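Local structure of uncharacterized protein (4Q68) at residues I95-T108 and N228-K240. The protein is probably an N-acetylmuramoyl-L-alanine amidase of the DUF1460 group within the NlpC/P60 amidases, acting on bacterial cell-wall peptidoglycan. Sequence-based numbering, arbitrary orientation. Where two conformers were deposited one is given.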
ATOM      1  N   ILE A  95       5.176   0.306   5.303  1.00  5.28           N
ATOM      2  CA  ILE A  95       6.473   0.074   4.692  1.00  5.32           C
ATOM      3  C   ILE A  95       7.504  -0.210   5.780  1.00  5.64           C
ATOM      4  O   ILE A  95       8.265  -1.175   5.681  1.00  6.09           O
ATOM      5  CB  ILE A  95       6.886   1.291   3.848  1.00  5.25           C
ATOM      6  CG1 ILE A  95       5.994   1.403   2.613  1.00  5.40           C
ATOM      7  CG2 ILE A  95       8.383   1.195   3.460  1.00  5.91           C
ATOM      8  CD1 ILE A  95       6.091   2.740   1.903  1.00  5.46           C
ATOM      9  N   ASN A  96       7.556   0.620   6.812  1.00  6.11           N
ATOM     10  CA  ASN A  96       8.540   0.423   7.872  1.00  6.73           C
ATOM     11  C   ASN A  96       8.390  -0.945   8.519  1.00  5.91           C
ATOM     12  O   ASN A  96       9.371  -1.596   8.844  1.00  6.50           O
ATOM     13  CB  ASN A  96       8.410   1.511   8.945  1.00  7.43           C
ATOM     14  CG  ASN A  96       8.786   2.877   8.441  1.00  9.32           C
ATOM     15  OD1 ASN A  96       9.385   3.011   7.385  1.00 11.70           O
ATOM     16  ND2 ASN A  96       8.419   3.897   9.194  1.00 10.69           N
ATOM     17  N   ASN A  97       7.153  -1.382   8.721  1.00  5.65           N
ATOM     18  CA  ASN A  97       6.891  -2.701   9.282  1.00  5.74           C
ATOM     19  C   ASN A  97       7.496  -3.805   8.409  1.00  5.47           C
ATOM     20  O   ASN A  97       8.120  -4.728   8.919  1.00  6.27           O
ATOM     21  CB  ASN A  97       5.379  -2.887   9.432  1.00  6.39           C
ATOM     22  CG  ASN A  97       4.992  -4.250   9.947  1.00  7.00           C
ATOM     23  OD1 ASN A  97       5.319  -4.621  11.073  1.00  8.93           O
ATOM     24  ND2 ASN A  97       4.282  -5.007   9.125  1.00  7.86           N
ATOM     25  N   GLY A  98       7.299  -3.716   7.101  1.00  5.45           N
ATOM     26  CA  GLY A  98       7.848  -4.707   6.195  1.00  5.83           C
ATOM     27  C   GLY A  98       9.356  -4.673   6.111  1.00  5.68           C
ATOM     28  O   GLY A  98       9.990  -5.719   6.031  1.00  6.32           O
ATOM     29  N   VAL A  99       9.944  -3.483   6.135  1.00  6.30           N
ATOM     30  CA  VAL A  99      11.397  -3.364   6.119  1.00  7.07           C
ATOM     31  C   VAL A  99      11.977  -3.932   7.418  1.00  7.27           C
ATOM     32  O   VAL A  99      12.888  -4.773   7.392  1.00  7.86           O
ATOM     33  CB  VAL A  99      11.834  -1.904   5.881  1.00  7.87           C
ATOM     34  CG1 VAL A  99      13.333  -1.745   6.107  1.00  8.77           C
ATOM     35  CG2 VAL A  99      11.443  -1.471   4.480  1.00  7.71           C
ATOM     36  N   ARG A 100      11.438  -3.505   8.559  1.00  7.24           N
ATOM     37  CA  ARG A 100      11.935  -3.932   9.862  1.00  8.38           C
ATOM     38  C   ARG A 100      11.831  -5.449  10.017  1.00  8.40           C
ATOM     39  O   ARG A 100      12.708  -6.081  10.587  1.00  9.86           O
ATOM     40  CB  ARG A 100      11.112  -3.247  10.962  1.00  9.55           C
ATOM     41  CG  ARG A 100      11.525  -3.585  12.375  1.00 12.26           C
ATOM     42  CD  ARG A 100      10.792  -2.753  13.423  1.00 13.45           C
ATOM     43  NE  ARG A 100       9.342  -2.966  13.421  1.00 12.58           N
ATOM     44  CZ  ARG A 100       8.449  -2.157  12.854  1.00 10.43           C
ATOM     45  NH1 ARG A 100       8.813  -1.053  12.218  1.00 12.55           N
ATOM     46  NH2 ARG A 100       7.168  -2.472  12.918  1.00 10.34           N
ATOM     47  N   ASN A 101      10.746  -6.035   9.520  1.00  7.54           N
ATOM     48  CA  ASN A 101      10.467  -7.452   9.698  1.00  7.85           C
ATOM     49  C   ASN A 101      10.886  -8.314   8.510  1.00  8.04           C
ATOM     50  O   ASN A 101      10.607  -9.515   8.477  1.00  9.86           O
ATOM     51  CB  ASN A 101       8.999  -7.632  10.080  1.00  8.14           C
ATOM     52  CG  ASN A 101       8.731  -7.141  11.484  1.00  8.67           C
ATOM     53  OD1 ASN A 101       9.299  -7.663  12.436  1.00 12.72           O
ATOM     54  ND2 ASN A 101       7.911  -6.127  11.625  1.00  8.79           N
ATOM     55  N   GLY A 102      11.634  -7.731   7.587  1.00  7.80           N
ATOM     56  CA  GLY A 102      12.389  -8.490   6.612  1.00  8.29           C
ATOM     57  C   GLY A 102      11.683  -8.934   5.355  1.00  7.62           C
ATOM     58  O   GLY A 102      12.261  -9.695   4.586  1.00  9.53           O
ATOM     59  N   PHE A 103      10.451  -8.475   5.123  1.00  6.71           N
ATOM     60  CA  PHE A 103       9.704  -8.922   3.951  1.00  6.49           C
ATOM     61  C   PHE A 103       9.480  -7.858   2.880  1.00  6.02           C
ATOM     62  O   PHE A 103       8.874  -8.159   1.855  1.00  6.51           O
ATOM     63  CB  PHE A 103       8.401  -9.641   4.338  1.00  6.89           C
ATOM     64  CG  PHE A 103       7.411  -8.787   5.104  1.00  7.00           C
ATOM     65  CD1 PHE A 103       6.531  -7.947   4.446  1.00  7.26           C
ATOM     66  CD2 PHE A 103       7.341  -8.850   6.484  1.00  8.04           C
ATOM     67  CE1 PHE A 103       5.625  -7.180   5.141  1.00  7.87           C
ATOM     68  CE2 PHE A 103       6.423  -8.095   7.182  1.00  8.58           C
ATOM     69  CZ  PHE A 103       5.566  -7.254   6.504  1.00  8.24           C
ATOM     70  N   LEU A 104       9.985  -6.642   3.099  1.00  6.31           N
ATOM     71  CA  LEU A 104      10.012  -5.609   2.078  1.00  6.47           C
ATOM     72  C   LEU A 104      11.387  -4.967   1.999  1.00  6.40           C
ATOM     73  O   LEU A 104      12.059  -4.791   3.014  1.00  7.56           O
ATOM     74  CB  LEU A 104       9.027  -4.474   2.364  1.00  7.25           C
ATOM     75  CG  LEU A 104       7.535  -4.758   2.282  1.00  7.92           C
ATOM     76  CD1 LEU A 104       6.767  -3.499   2.656  1.00  8.48           C
ATOM     77  CD2 LEU A 104       7.131  -5.228   0.906  1.00  7.80           C
ATOM     78  N   GLN A 105      11.738  -4.578   0.780  1.00  6.91           N
ATOM     79  CA  GLN A 105      12.864  -3.691   0.508  0.60  7.51           C
ATOM     80  C   GLN A 105      12.328  -2.375  -0.020  1.00  6.35           C
ATOM     81  O   GLN A 105      11.401  -2.349  -0.821  1.00  6.86           O
ATOM     82  CB  GLN A 105      13.793  -4.292  -0.543  0.60  9.84           C
ATOM     83  CG  GLN A 105      14.576  -5.458  -0.050  0.60 12.36           C
ATOM     84  CD  GLN A 105      15.242  -6.254  -1.147  0.60 15.77           C
ATOM     85  OE1 GLN A 105      14.834  -6.213  -2.305  0.60 18.27           O
ATOM     86  NE2 GLN A 105      16.270  -7.004  -0.780  0.60 19.01           N
ATOM     87  N   ASP A 106      12.933  -1.283   0.437  1.00  6.21           N
ATOM     88  CA  ASP A 106      12.589   0.064   0.007  1.00  6.27           C
ATOM     89  C   ASP A 106      13.470   0.398  -1.197  1.00  6.12           C
ATOM     90  O   ASP A 106      14.624   0.802  -1.070  1.00  7.12           O
ATOM     91  CB  ASP A 106      12.753   1.029   1.174  1.00  6.46           C
ATOM     92  CG  ASP A 106      12.258   2.421   0.864  1.00  6.15           C
ATOM     93  OD1 ASP A 106      12.142   2.741  -0.342  1.00  6.28           O
ATOM     94  OD2 ASP A 106      11.960   3.173   1.827  1.00  6.58           O
ATOM     95  N   VAL A 107      12.921   0.183  -2.385  1.00  5.81           N
ATOM     96  CA  VAL A 107      13.678   0.335  -3.624  1.00  6.28           C
ATOM     97  C   VAL A 107      13.960   1.801  -3.921  1.00  6.12           C
ATOM     98  O   VAL A 107      15.095   2.157  -4.251  1.00  6.76           O
ATOM     99  CB  VAL A 107      12.966  -0.341  -4.803  1.00  6.50           C
ATOM    100  CG1 VAL A 107      13.750  -0.193  -6.078  1.00  7.48           C
ATOM    101  CG2 VAL A 107      12.702  -1.805  -4.511  1.00  7.37           C
ATOM    102  N   THR A 108      12.954   2.669  -3.818  1.00  5.81           N
ATOM    103  CA  THR A 108      13.212   4.097  -3.973  1.00  5.58           C
ATOM    104  C   THR A 108      14.248   4.594  -2.955  1.00  6.05           C
ATOM    105  O   THR A 108      15.017   5.503  -3.267  1.00  6.52           O
ATOM    106  CB  THR A 108      11.910   4.944  -3.921  1.00  5.46           C
ATOM    107  OG1 THR A 108      10.879   4.233  -3.228  1.00  5.76           O
ATOM    108  CG2 THR A 108      11.417   5.265  -5.309  1.00  6.13           C
ATOM    109  N   ASN A 228      -3.550  16.061  -9.869  1.00 13.30           N
ATOM    110  CA  ASN A 228      -2.678  17.120  -9.380  0.60 14.81           C
ATOM    111  C   ASN A 228      -2.213  16.900  -7.948  1.00 14.38           C
ATOM    112  O   ASN A 228      -1.228  17.505  -7.513  1.00 17.32           O
ATOM    113  CB  ASN A 228      -3.331  18.504  -9.534  0.60 17.92           C
ATOM    114  CG  ASN A 228      -4.762  18.555  -9.019  0.60 22.11           C
ATOM    115  OD1 ASN A 228      -5.184  17.729  -8.210  0.60 26.83           O
ATOM    116  ND2 ASN A 228      -5.521  19.537  -9.494  0.60 24.37           N
ATOM    117  N   LYS A 229      -2.911  16.034  -7.212  1.00 11.98           N
ATOM    118  CA  LYS A 229      -2.496  15.736  -5.844  1.00 11.93           C
ATOM    119  C   LYS A 229      -1.448  14.647  -5.758  1.00 10.30           C
ATOM    120  O   LYS A 229      -0.781  14.527  -4.745  1.00 12.49           O
ATOM    121  CB  LYS A 229      -3.681  15.324  -5.005  1.00 12.56           C
ATOM    122  CG  LYS A 229      -4.655  16.457  -4.827  1.00 13.33           C
ATOM    123  CD  LYS A 229      -5.760  16.085  -3.883  1.00 14.82           C
ATOM    124  CE  LYS A 229      -6.805  17.186  -3.829  1.00 15.96           C
ATOM    125  NZ  LYS A 229      -7.856  16.850  -2.863  1.00 18.36           N
ATOM    126  N   TRP A 230      -1.308  13.841  -6.804  1.00  8.57           N
ATOM    127  CA  TRP A 230      -0.367  12.733  -6.791  1.00  7.86           C
ATOM    128  C   TRP A 230       0.993  13.243  -7.200  1.00  8.12           C
ATOM    129  O   TRP A 230       1.169  13.731  -8.292  1.00 14.42           O
ATOM    130  CB  TRP A 230      -0.868  11.624  -7.703  1.00  7.68           C
ATOM    131  CG  TRP A 230      -2.063  10.923  -7.176  1.00  8.76           C
ATOM    132  CD1 TRP A 230      -2.704  11.154  -5.992  1.00 10.17           C
ATOM    133  CD2 TRP A 230      -2.744   9.836  -7.789  1.00  9.71           C
ATOM    134  NE1 TRP A 230      -3.730  10.269  -5.830  1.00 12.40           N
ATOM    135  CE2 TRP A 230      -3.776   9.443  -6.919  1.00 11.37           C
ATOM    136  CE3 TRP A 230      -2.578   9.149  -8.983  1.00 10.60           C
ATOM    137  CZ2 TRP A 230      -4.643   8.399  -7.219  1.00 12.85           C
ATOM    138  CZ3 TRP A 230      -3.433   8.110  -9.266  1.00 13.10           C
ATOM    139  CH2 TRP A 230      -4.450   7.744  -8.394  1.00 13.73           C
ATOM    140  N   THR A 231       1.961  13.144  -6.308  1.00  6.62           N
ATOM    141  CA  THR A 231       3.234  13.807  -6.500  1.00  6.91           C
ATOM    142  C   THR A 231       4.340  12.891  -7.004  1.00  6.41           C
ATOM    143  O   THR A 231       5.375  13.379  -7.452  1.00  7.08           O
ATOM    144  CB  THR A 231       3.694  14.447  -5.190  1.00  7.22           C
ATOM    145  OG1 THR A 231       3.696  13.438  -4.187  1.00  7.59           O
ATOM    146  CG2 THR A 231       2.774  15.585  -4.788  1.00  8.41           C
ATOM    147  N   GLY A 232       4.152  11.580  -6.903  1.00  6.14           N
ATOM    148  CA  GLY A 232       5.242  10.667  -7.188  1.00  6.10           C
ATOM    149  C   GLY A 232       4.942   9.304  -6.635  1.00  5.32           C
ATOM    150  O   GLY A 232       3.780   8.992  -6.343  1.00  5.43           O
ATOM    151  N   ILE A 233       5.987   8.479  -6.527  1.00  5.33           N
ATOM    152  CA  ILE A 233       5.827   7.115  -6.029  1.00  5.11           C
ATOM    153  C   ILE A 233       6.957   6.724  -5.102  1.00  4.77           C
ATOM    154  O   ILE A 233       8.095   7.175  -5.250  1.00  5.64           O
ATOM    155  CB  ILE A 233       5.720   6.063  -7.183  1.00  5.45           C
ATOM    156  CG1 ILE A 233       6.964   6.055  -8.079  1.00  5.93           C
ATOM    157  CG2 ILE A 233       4.451   6.308  -7.989  1.00  5.93           C
ATOM    158  CD1 ILE A 233       6.953   4.979  -9.149  1.00  6.22           C
ATOM    159  N   ARG A 234       6.625   5.838  -4.172  1.00  4.62           N
ATOM    160  CA  ARG A 234       7.576   4.977  -3.501  1.00  4.88           C
ATOM    161  C   ARG A 234       7.441   3.590  -4.130  1.00  4.83           C
ATOM    162  O   ARG A 234       6.345   3.172  -4.498  1.00  5.54           O
ATOM    163  CB  ARG A 234       7.330   4.925  -1.986  1.00  4.90           C
ATOM    164  CG  ARG A 234       7.493   6.280  -1.315  1.00  5.26           C
ATOM    165  CD  ARG A 234       7.291   6.257   0.177  1.00  5.45           C
ATOM    166  NE  ARG A 234       8.361   5.517   0.841  1.00  5.36           N
ATOM    167  CZ  ARG A 234       8.481   5.365   2.156  1.00  5.30           C
ATOM    168  NH1 ARG A 234       7.573   5.846   2.981  1.00  5.57           N
ATOM    169  NH2 ARG A 234       9.513   4.716   2.662  1.00  5.55           N
ATOM    170  N   VAL A 235       8.568   2.903  -4.269  1.00  4.94           N
ATOM    171  CA  VAL A 235       8.637   1.590  -4.884  1.00  5.27           C
ATOM    172  C   VAL A 235       9.197   0.621  -3.850  1.00  4.89           C
ATOM    173  O   VAL A 235      10.300   0.832  -3.326  1.00  5.66           O
ATOM    174  CB  VAL A 235       9.544   1.609  -6.134  1.00  5.76           C
ATOM    175  CG1 VAL A 235       9.636   0.227  -6.752  1.00  6.25           C
ATOM    176  CG2 VAL A 235       9.034   2.623  -7.145  1.00  6.14           C
ATOM    177  N   LEU A 236       8.407  -0.403  -3.540  1.00  5.08           N
ATOM    178  CA  LEU A 236       8.765  -1.417  -2.555  1.00  5.31           C
ATOM    179  C   LEU A 236       8.820  -2.767  -3.252  1.00  5.08           C
ATOM    180  O   LEU A 236       8.165  -2.982  -4.275  1.00  6.01           O
ATOM    181  CB  LEU A 236       7.748  -1.495  -1.413  1.00  5.84           C
ATOM    182  CG  LEU A 236       7.442  -0.219  -0.624  1.00  6.07           C
ATOM    183  CD1 LEU A 236       8.703   0.523  -0.217  1.00  6.42           C
ATOM    184  CD2 LEU A 236       6.481   0.705  -1.365  1.00  7.02           C
ATOM    185  N   ARG A 237       9.582  -3.701  -2.693  1.00  5.64           N
ATOM    186  CA  ARG A 237       9.749  -5.010  -3.310  1.00  5.83           C
ATOM    187  C   ARG A 237       9.699  -6.088  -2.244  1.00  5.55           C
ATOM    188  O   ARG A 237      10.386  -6.010  -1.225  1.00  6.56           O
ATOM    189  CB  ARG A 237      11.074  -5.049  -4.063  1.00  6.60           C
ATOM    190  CG  ARG A 237      11.335  -6.324  -4.872  1.00  7.13           C
ATOM    191  CD  ARG A 237      12.559  -6.188  -5.753  1.00  8.02           C
ATOM    192  NE  ARG A 237      12.346  -5.130  -6.731  1.00  7.37           N
ATOM    193  CZ  ARG A 237      13.281  -4.343  -7.251  1.00  7.41           C
ATOM    194  NH1 ARG A 237      14.569  -4.482  -6.949  1.00  8.82           N
ATOM    195  NH2 ARG A 237      12.905  -3.389  -8.098  1.00  8.12           N
HETATM  196  N   MSE A 238       8.909  -7.117  -2.497  1.00  5.82           N
HETATM  197  CA  MSE A 238       8.878  -8.296  -1.636  0.90  5.95           C
HETATM  198  C   MSE A 238      10.263  -8.879  -1.447  1.00  6.31           C
HETATM  199  O   MSE A 238      11.033  -8.985  -2.411  1.00  6.96           O
HETATM  200  CB  MSE A 238       7.991  -9.368  -2.280  0.90  6.14           C
HETATM  201  CG  MSE A 238       7.884 -10.641  -1.475  0.90  6.27           C
HETATM  202 SE   MSE A 238       6.849 -12.036  -2.305  0.67  6.68          SE
HETATM  203  CE  MSE A 238       8.091 -12.412  -3.775  0.90  7.89           C
ATOM    204  N   LYS A 239      10.550  -9.285  -0.212  1.00  6.78           N
ATOM    205  CA  LYS A 239      11.741 -10.047   0.103  0.50  7.41           C
ATOM    206  C   LYS A 239      11.254 -11.342   0.750  1.00  7.97           C
ATOM    207  O   LYS A 239      10.608 -11.320   1.787  1.00  8.59           O
ATOM    208  CB  LYS A 239      12.676  -9.241   1.009  0.50  8.66           C
ATOM    209  CG  LYS A 239      13.995  -9.931   1.320  0.50 10.50           C
ATOM    210  CD  LYS A 239      14.928  -9.047   2.134  0.50 14.97           C
ATOM    211  CE  LYS A 239      16.233  -9.769   2.448  0.50 19.00           C
ATOM    212  NZ  LYS A 239      17.059  -9.039   3.452  0.50 23.24           N
ATOM    213  N   LYS A 240      11.564 -12.446   0.089  1.00 11.05           N
ATOM    214  CA  LYS A 240      11.087 -13.793   0.420  1.00 12.46           C
ATOM    215  C   LYS A 240      12.280 -14.754   0.608  1.00 14.74           C
ATOM    216  O   LYS A 240      13.291 -14.599  -0.102  1.00 18.36           O
ATOM    217  CB  LYS A 240      10.185 -14.274  -0.744  1.00 14.13           C
ATOM    218  CG  LYS A 240       9.418 -15.550  -0.584  1.00 14.19           C
ATOM    219  CD  LYS A 240       8.616 -15.857  -1.847  1.00 15.03           C
ATOM    220  CE  LYS A 240       7.924 -17.201  -1.748  1.00 15.27           C
ATOM    221  NZ  LYS A 240       7.079 -17.417  -2.938  1.00 15.63           N
ATOM    222  OXT LYS A 240      12.250 -15.678   1.432  1.00 17.78           O
TER
HETATM  223  O   HOH W   1       8.581   5.021   5.506  1.00  8.63           O
HETATM  224  O   HOH W   2      13.765  -8.941  -2.835  0.65 15.57           O
HETATM  225  O   HOH W   3      15.970  -6.573  -5.439  1.00 28.23           O
HETATM  226  O   HOH W   4      10.684   4.894  -0.680  1.00  5.70           O
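Gln105 and Arg237 form a hydrogen-bonded antiparallel pair where strand 104-106 adds to strand 230-238 in the central antiparallel sheet of this NlpC/P60-like fold. Gln105 N donates to Arg237 O (2.8 Å) and Arg237 N back to Gln105 O. On the Arg234–Leu236 side, Ile95 of helix 91-100 lays CD1 over the centre of the Arg234 guanidinium, 3.6 Å from CZ, while its CG2 meets Leu236 CD1. Asp106 comes to the edge of the same guanidinium as a salt bridge, Asp106 OD2 to Arg234 NH2, 3.0 Å; the oxygen sits in the guanidinium plane, but NH2 lies 35° out of the carboxylate plane, on the syn side. Asp106 is also the N-cap of helix 107-111, OD1 accepting from Gly109 N. On the opposite face, with Arg237, Val107 CG2 covers one face of the Arg237 guanidinium, 3.8 Å from CZ, while Arg237 NE salt-bridges Asp175. Val235 O accepts from both Val107 N and Thr108 N, tying the first turn of the helix to the strand. One water accepts from Arg234 NE, donates to Asp106 OD1 and also hydrogen-bonds Thr108 OG1, which receives Val235 N at 2.9 Å in a nearly straight bond (173°).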